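Local coordinates for protein spindle pole body component (Chaetomium thermophilum, PDB 6L82) that probably takes part in gamma-tubulin binding at microtubule minus ends as a GCP5-type member of the TUBGCP family, this chain being its N-terminal region, at residues Phe56-Arg61 / Leu102-Ala107; Glu67-Val72 / Ala76-Leu81. All blocks are in the same frame, centred on the assembly; numbering follows the deposited sequence.

Overall arrangement
From the N terminus the chain runs through helices 5-23 and 31-45 before reaching helix 55-71, which supplies one side of both contacts. Near the start of that helix, residues 56-61 meet residues 102-107, most of them on helix 96-106, the last of the chain; interaction 1 thus closes a loop of 40 intervening residues, 30 of them helical. Interaction 2 falls wholly within this loop: residues 67-72, at the far end of helix 55-71, fold back on residues 76-81 of helix 75-88 across only three intervening residues. The centres of the two contacts are about 15 Å apart. Together they tie helix 55-71 to both helices that follow it, and the chain of another protein packs against residues of both.

Interaction 1: Phe56-Arg61 / Leu102-Ala107; sequences FEVQDR and LLLELA
Arg-61 sends its CG to the side of its own backbone N, opposite the carbonyl carbon, and then bends at chi3 (73°), which carries the guanidinium across Leu-104 to the carboxylate of Glu-105. Glu-105 answers with a chain bent at chi2, bringing OE1 to the guanidinium edge. NH1 of Arg-61 donates to Glu-105 OE1 at 2.9 Å, approaching nearly along the C-O bond, and NH2 of Arg-61 donates to the same OE1 at 3.2 Å, from above the carboxylate plane. This is an end-on, two-nitrogen salt bridge to a single oxygen; the two flat groups stand 78° apart, and both nitrogens meet the same atom, OE1. Leu-104 CB lies 3.7 Å from Arg-61 NH2, over one guanidinium face and offset toward its rim, so apolar packing and the ionic pair together limit how the group can turn. Deeper in, Leu-104 CD1 packs on Val-58 CG1 at 3.9 Å and on Arg-61 CB at 4.0 Å. Without the guanidinium, as with an alanine here, Glu-105 OE1 would probably lose both of these donors and the CB side of Leu-104 its polar cover. The charge of Glu-105 has a further neighbour, an acidic side chain of the other protein's chain close to OE2, and the salt bridge is likely to offset part of that like-charge proximity. The axes of the short segments 56-61 and 102-106 approach to 10.8 Å and cross at 46°; the contact has a leucine-valine core with an ionic pair at its margin, joining helices 55-71 and 96-106 in a small all-helical bundle.

Interaction 2: Glu67-Val72 / Ala76-Leu81; sequences ERFSIV and ALADAL
Ser-70 OG hydrogen-bonds back to the carbonyl oxygen of Glu-66, one turn earlier in its own helix, and rests 3.6 Å from Ala-78 CB on the facing helix. The polar end of this serine is therefore used within helix 55-71, while toward helix 75-88 it makes only van der Waals contact. The motif is an antiparallel helical hairpin: the N-to-C directions of the two segments differ by 159°, and a short connection links them. The hairpin is tight: the axes of segments 67-71 and 76-81 come within 7.9 Å. Consistent with this, Ala-78 presents only a methyl where its CA comes within 5.5 Å of Phe-69 CA, and Ala-78 CB meets Phe-69 CB at 3.9 Å. Phe-69 fills the middle of the contact. Its CG stands beside the backbone N and opposite the carbonyl carbon (chi1 -70°), which directs the ring from helix 55-71 onto Leu-77 and Leu-81. The ring's CD2 also passes 3.8 Å from the backbone N of Ala-78, an oblique approach rather than a bond. One turn further along helix 75-88 than Leu-77, Leu-81 brings CD2 to within 4.2 Å of Phe-69 CE2, also obliquely, and packs on Leu-65 and Glu-66 as well. Apolar side chains of the other protein's chain cover parts of Phe-69, Leu-77 and Leu-81, so the hairpin contributes to that interface. Over the ring face a CH-pi contact forms, with Leu-77 CD2 lying 3.6 Å from the Phe-69 ring centroid and 13° off the ring normal.

Interaction 1: Phe56-Arg61 / Leu102-Ala107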
# COMPACT_ATOMS: atom_id res chain seq x y z
N PHE A 56 -17.43 -7.12 0.05
CA PHE A 56 -18.60 -6.29 -0.17
C PHE A 56 -18.32 -4.85 0.25
O PHE A 56 -18.68 -3.91 -0.47
CB PHE A 56 -19.81 -6.83 0.58
CG PHE A 56 -20.98 -5.89 0.56
CD1 PHE A 56 -21.64 -5.62 -0.64
CD2 PHE A 56 -21.39 -5.24 1.71
CE1 PHE A 56 -22.71 -4.75 -0.67
CE2 PHE A 56 -22.46 -4.36 1.68
CZ PHE A 56 -23.12 -4.11 0.49
N GLU A 57 -17.64 -4.66 1.39
CA GLU A 57 -17.30 -3.31 1.84
C GLU A 57 -16.40 -2.60 0.83
O GLU A 57 -16.62 -1.43 0.51
CB GLU A 57 -16.62 -3.38 3.21
CG GLU A 57 -16.25 -2.03 3.83
CD GLU A 57 -17.46 -1.13 4.11
OE1 GLU A 57 -17.25 0.05 4.46
OE2 GLU A 57 -18.62 -1.59 3.98
N VAL A 58 -15.36 -3.30 0.34
CA VAL A 58 -14.47 -2.72 -0.66
C VAL A 58 -15.27 -2.21 -1.85
O VAL A 58 -15.04 -1.10 -2.35
CB VAL A 58 -13.42 -3.75 -1.10
CG1 VAL A 58 -12.75 -3.30 -2.39
CG2 VAL A 58 -12.37 -4.00 0.01
N GLN A 59 -16.21 -3.01 -2.34
CA GLN A 59 -16.94 -2.59 -3.54
C GLN A 59 -17.90 -1.46 -3.21
O GLN A 59 -18.09 -0.55 -4.03
CB GLN A 59 -17.70 -3.77 -4.16
CG GLN A 59 -16.81 -4.92 -4.65
CD GLN A 59 -15.98 -4.58 -5.89
OE1 GLN A 59 -16.40 -3.78 -6.74
NE2 GLN A 59 -14.80 -5.20 -6.01
N ASP A 60 -18.48 -1.48 -2.01
CA ASP A 60 -19.35 -0.39 -1.58
C ASP A 60 -18.56 0.91 -1.45
O ASP A 60 -19.05 1.97 -1.84
CB ASP A 60 -20.04 -0.75 -0.27
CG ASP A 60 -21.11 0.25 0.13
OD1 ASP A 60 -22.19 0.26 -0.51
OD2 ASP A 60 -20.89 1.01 1.09
N ARG A 61 -17.33 0.85 -0.94
CA ARG A 61 -16.56 2.08 -0.85
C ARG A 61 -16.14 2.57 -2.23
O ARG A 61 -16.06 3.78 -2.47
CB ARG A 61 -15.33 1.88 0.05
CG ARG A 61 -15.64 1.74 1.54
CD ARG A 61 -14.39 1.25 2.34
NE ARG A 61 -13.35 2.27 2.50
CZ ARG A 61 -12.23 2.11 3.21
NH1 ARG A 61 -11.98 0.97 3.83
NH2 ARG A 61 -11.35 3.10 3.29
N LEU A 102 -6.21 -1.89 0.50
CA LEU A 102 -5.01 -1.11 0.77
C LEU A 102 -5.09 0.25 0.10
O LEU A 102 -4.77 1.28 0.71
CB LEU A 102 -3.77 -1.87 0.30
CG LEU A 102 -2.46 -1.08 0.32
CD1 LEU A 102 -2.04 -0.77 1.76
CD2 LEU A 102 -1.34 -1.80 -0.43
N LEU A 103 -5.52 0.29 -1.18
CA LEU A 103 -5.63 1.57 -1.87
C LEU A 103 -6.73 2.44 -1.26
O LEU A 103 -6.55 3.65 -1.09
CB LEU A 103 -5.88 1.38 -3.37
CG LEU A 103 -4.87 0.49 -4.12
CD1 LEU A 103 -5.20 0.39 -5.60
CD2 LEU A 103 -3.42 0.99 -3.90
N LEU A 104 -7.87 1.83 -0.91
CA LEU A 104 -8.91 2.59 -0.20
C LEU A 104 -8.36 3.22 1.07
O LEU A 104 -8.69 4.36 1.39
CB LEU A 104 -10.11 1.69 0.11
CG LEU A 104 -10.88 1.20 -1.11
CD1 LEU A 104 -11.87 0.12 -0.74
CD2 LEU A 104 -11.61 2.38 -1.71
N GLU A 105 -7.49 2.49 1.80
CA GLU A 105 -6.94 3.02 3.04
C GLU A 105 -5.94 4.15 2.79
O GLU A 105 -5.76 5.00 3.66
CB GLU A 105 -6.27 1.92 3.85
CG GLU A 105 -7.25 0.93 4.47
CD GLU A 105 -8.24 1.61 5.39
OE1 GLU A 105 -9.46 1.43 5.19
OE2 GLU A 105 -7.81 2.32 6.32
N LEU A 106 -5.28 4.17 1.63
CA LEU A 106 -4.35 5.25 1.31
C LEU A 106 -4.98 6.35 0.45
O LEU A 106 -4.30 7.33 0.13
CB LEU A 106 -3.11 4.68 0.60
CG LEU A 106 -2.27 3.70 1.45
CD1 LEU A 106 -1.11 3.07 0.65
CD2 LEU A 106 -1.72 4.38 2.69
N ALA A 107 -6.26 6.23 0.09
CA ALA A 107 -6.85 7.17 -0.84
C ALA A 107 -6.86 8.58 -0.25
O ALA A 107 -6.97 8.76 0.96
CB ALA A 107 -8.28 6.74 -1.18

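Interaction 2: Glu67-Val72 / Ala76-Leu81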
# COMPACT_ATOMS: atom_id res chain seq x y z
N GLU A 67 -19.79 7.69 -6.96
CA GLU A 67 -20.89 8.63 -6.74
C GLU A 67 -20.36 9.99 -6.33
O GLU A 67 -20.84 11.02 -6.82
CB GLU A 67 -21.84 8.11 -5.65
CG GLU A 67 -23.03 7.33 -6.15
CD GLU A 67 -23.91 6.82 -5.01
OE2 GLU A 67 -23.91 5.59 -4.75
N ARG A 68 -19.38 10.02 -5.43
CA ARG A 68 -18.89 11.31 -4.96
C ARG A 68 -18.20 12.09 -6.08
O ARG A 68 -18.40 13.30 -6.21
CB ARG A 68 -17.94 11.13 -3.78
CG ARG A 68 -17.07 12.36 -3.56
CD ARG A 68 -16.91 12.68 -2.11
NE ARG A 68 -16.15 11.65 -1.40
CZ ARG A 68 -14.83 11.63 -1.30
NH1 ARG A 68 -14.11 12.58 -1.88
NH2 ARG A 68 -14.24 10.66 -0.61
N PHE A 69 -17.39 11.41 -6.88
CA PHE A 69 -16.76 12.07 -8.02
C PHE A 69 -17.80 12.76 -8.90
O PHE A 69 -17.59 13.89 -9.35
CB PHE A 69 -15.97 11.06 -8.84
CG PHE A 69 -14.74 10.56 -8.16
CD1 PHE A 69 -14.06 11.35 -7.24
CD2 PHE A 69 -14.26 9.29 -8.43
CE1 PHE A 69 -12.92 10.88 -6.61
CE2 PHE A 69 -13.13 8.81 -7.80
CZ PHE A 69 -12.45 9.61 -6.89
N SER A 70 -18.93 12.09 -9.16
CA SER A 70 -19.93 12.65 -10.06
C SER A 70 -20.60 13.87 -9.44
O SER A 70 -20.80 14.90 -10.11
CB SER A 70 -20.99 11.59 -10.41
OG SER A 70 -20.41 10.32 -10.63
N ILE A 71 -20.96 13.77 -8.16
CA ILE A 71 -21.59 14.88 -7.44
C ILE A 71 -20.72 16.13 -7.50
O ILE A 71 -21.24 17.25 -7.49
CB ILE A 71 -21.87 14.45 -5.98
CG1 ILE A 71 -22.78 13.22 -5.94
CG2 ILE A 71 -22.49 15.57 -5.18
CD1 ILE A 71 -23.86 13.20 -7.02
N VAL A 72 -19.41 16.00 -7.55
CA VAL A 72 -18.56 17.17 -7.47
C VAL A 72 -18.06 17.60 -8.85
O VAL A 72 -17.15 18.42 -8.94
CB VAL A 72 -17.42 16.98 -6.46
CG1 VAL A 72 -18.02 16.75 -5.07
CG2 VAL A 72 -16.49 15.85 -6.84
N ALA A 76 -15.71 12.17 -15.18
CA ALA A 76 -14.67 11.44 -15.90
C ALA A 76 -13.88 10.55 -14.95
O ALA A 76 -13.64 9.38 -15.24
CB ALA A 76 -13.75 12.42 -16.62
N LEU A 77 -13.49 11.10 -13.80
CA LEU A 77 -12.82 10.29 -12.78
C LEU A 77 -13.67 9.11 -12.34
O LEU A 77 -13.16 8.01 -12.13
CB LEU A 77 -12.45 11.18 -11.59
CG LEU A 77 -11.17 10.80 -10.85
CD1 LEU A 77 -9.94 11.02 -11.73
CD2 LEU A 77 -11.07 11.59 -9.56
N ALA A 78 -14.99 9.32 -12.19
CA ALA A 78 -15.89 8.21 -11.88
C ALA A 78 -15.86 7.15 -12.98
O ALA A 78 -15.81 5.94 -12.68
CB ALA A 78 -17.32 8.71 -11.67
N ASP A 79 -15.94 7.57 -14.25
CA ASP A 79 -15.91 6.61 -15.35
C ASP A 79 -14.57 5.87 -15.39
O ASP A 79 -14.53 4.65 -15.61
CB ASP A 79 -16.15 7.31 -16.69
CG ASP A 79 -17.57 7.86 -16.82
OD1 ASP A 79 -18.47 7.42 -16.07
OD2 ASP A 79 -17.79 8.72 -17.71
N ALA A 80 -13.47 6.60 -15.19
CA ALA A 80 -12.15 5.98 -15.08
C ALA A 80 -12.15 4.86 -14.05
O ALA A 80 -11.77 3.72 -14.35
CB ALA A 80 -11.11 7.04 -14.69
N LEU A 81 -12.57 5.18 -12.82
CA LEU A 81 -12.57 4.20 -11.74
C LEU A 81 -13.42 3.00 -12.11
O LEU A 81 -12.98 1.85 -12.01
CB LEU A 81 -13.09 4.83 -10.44
CG LEU A 81 -13.04 3.91 -9.21
CD1 LEU A 81 -11.65 3.33 -9.03
CD2 LEU A 81 -13.47 4.66 -7.95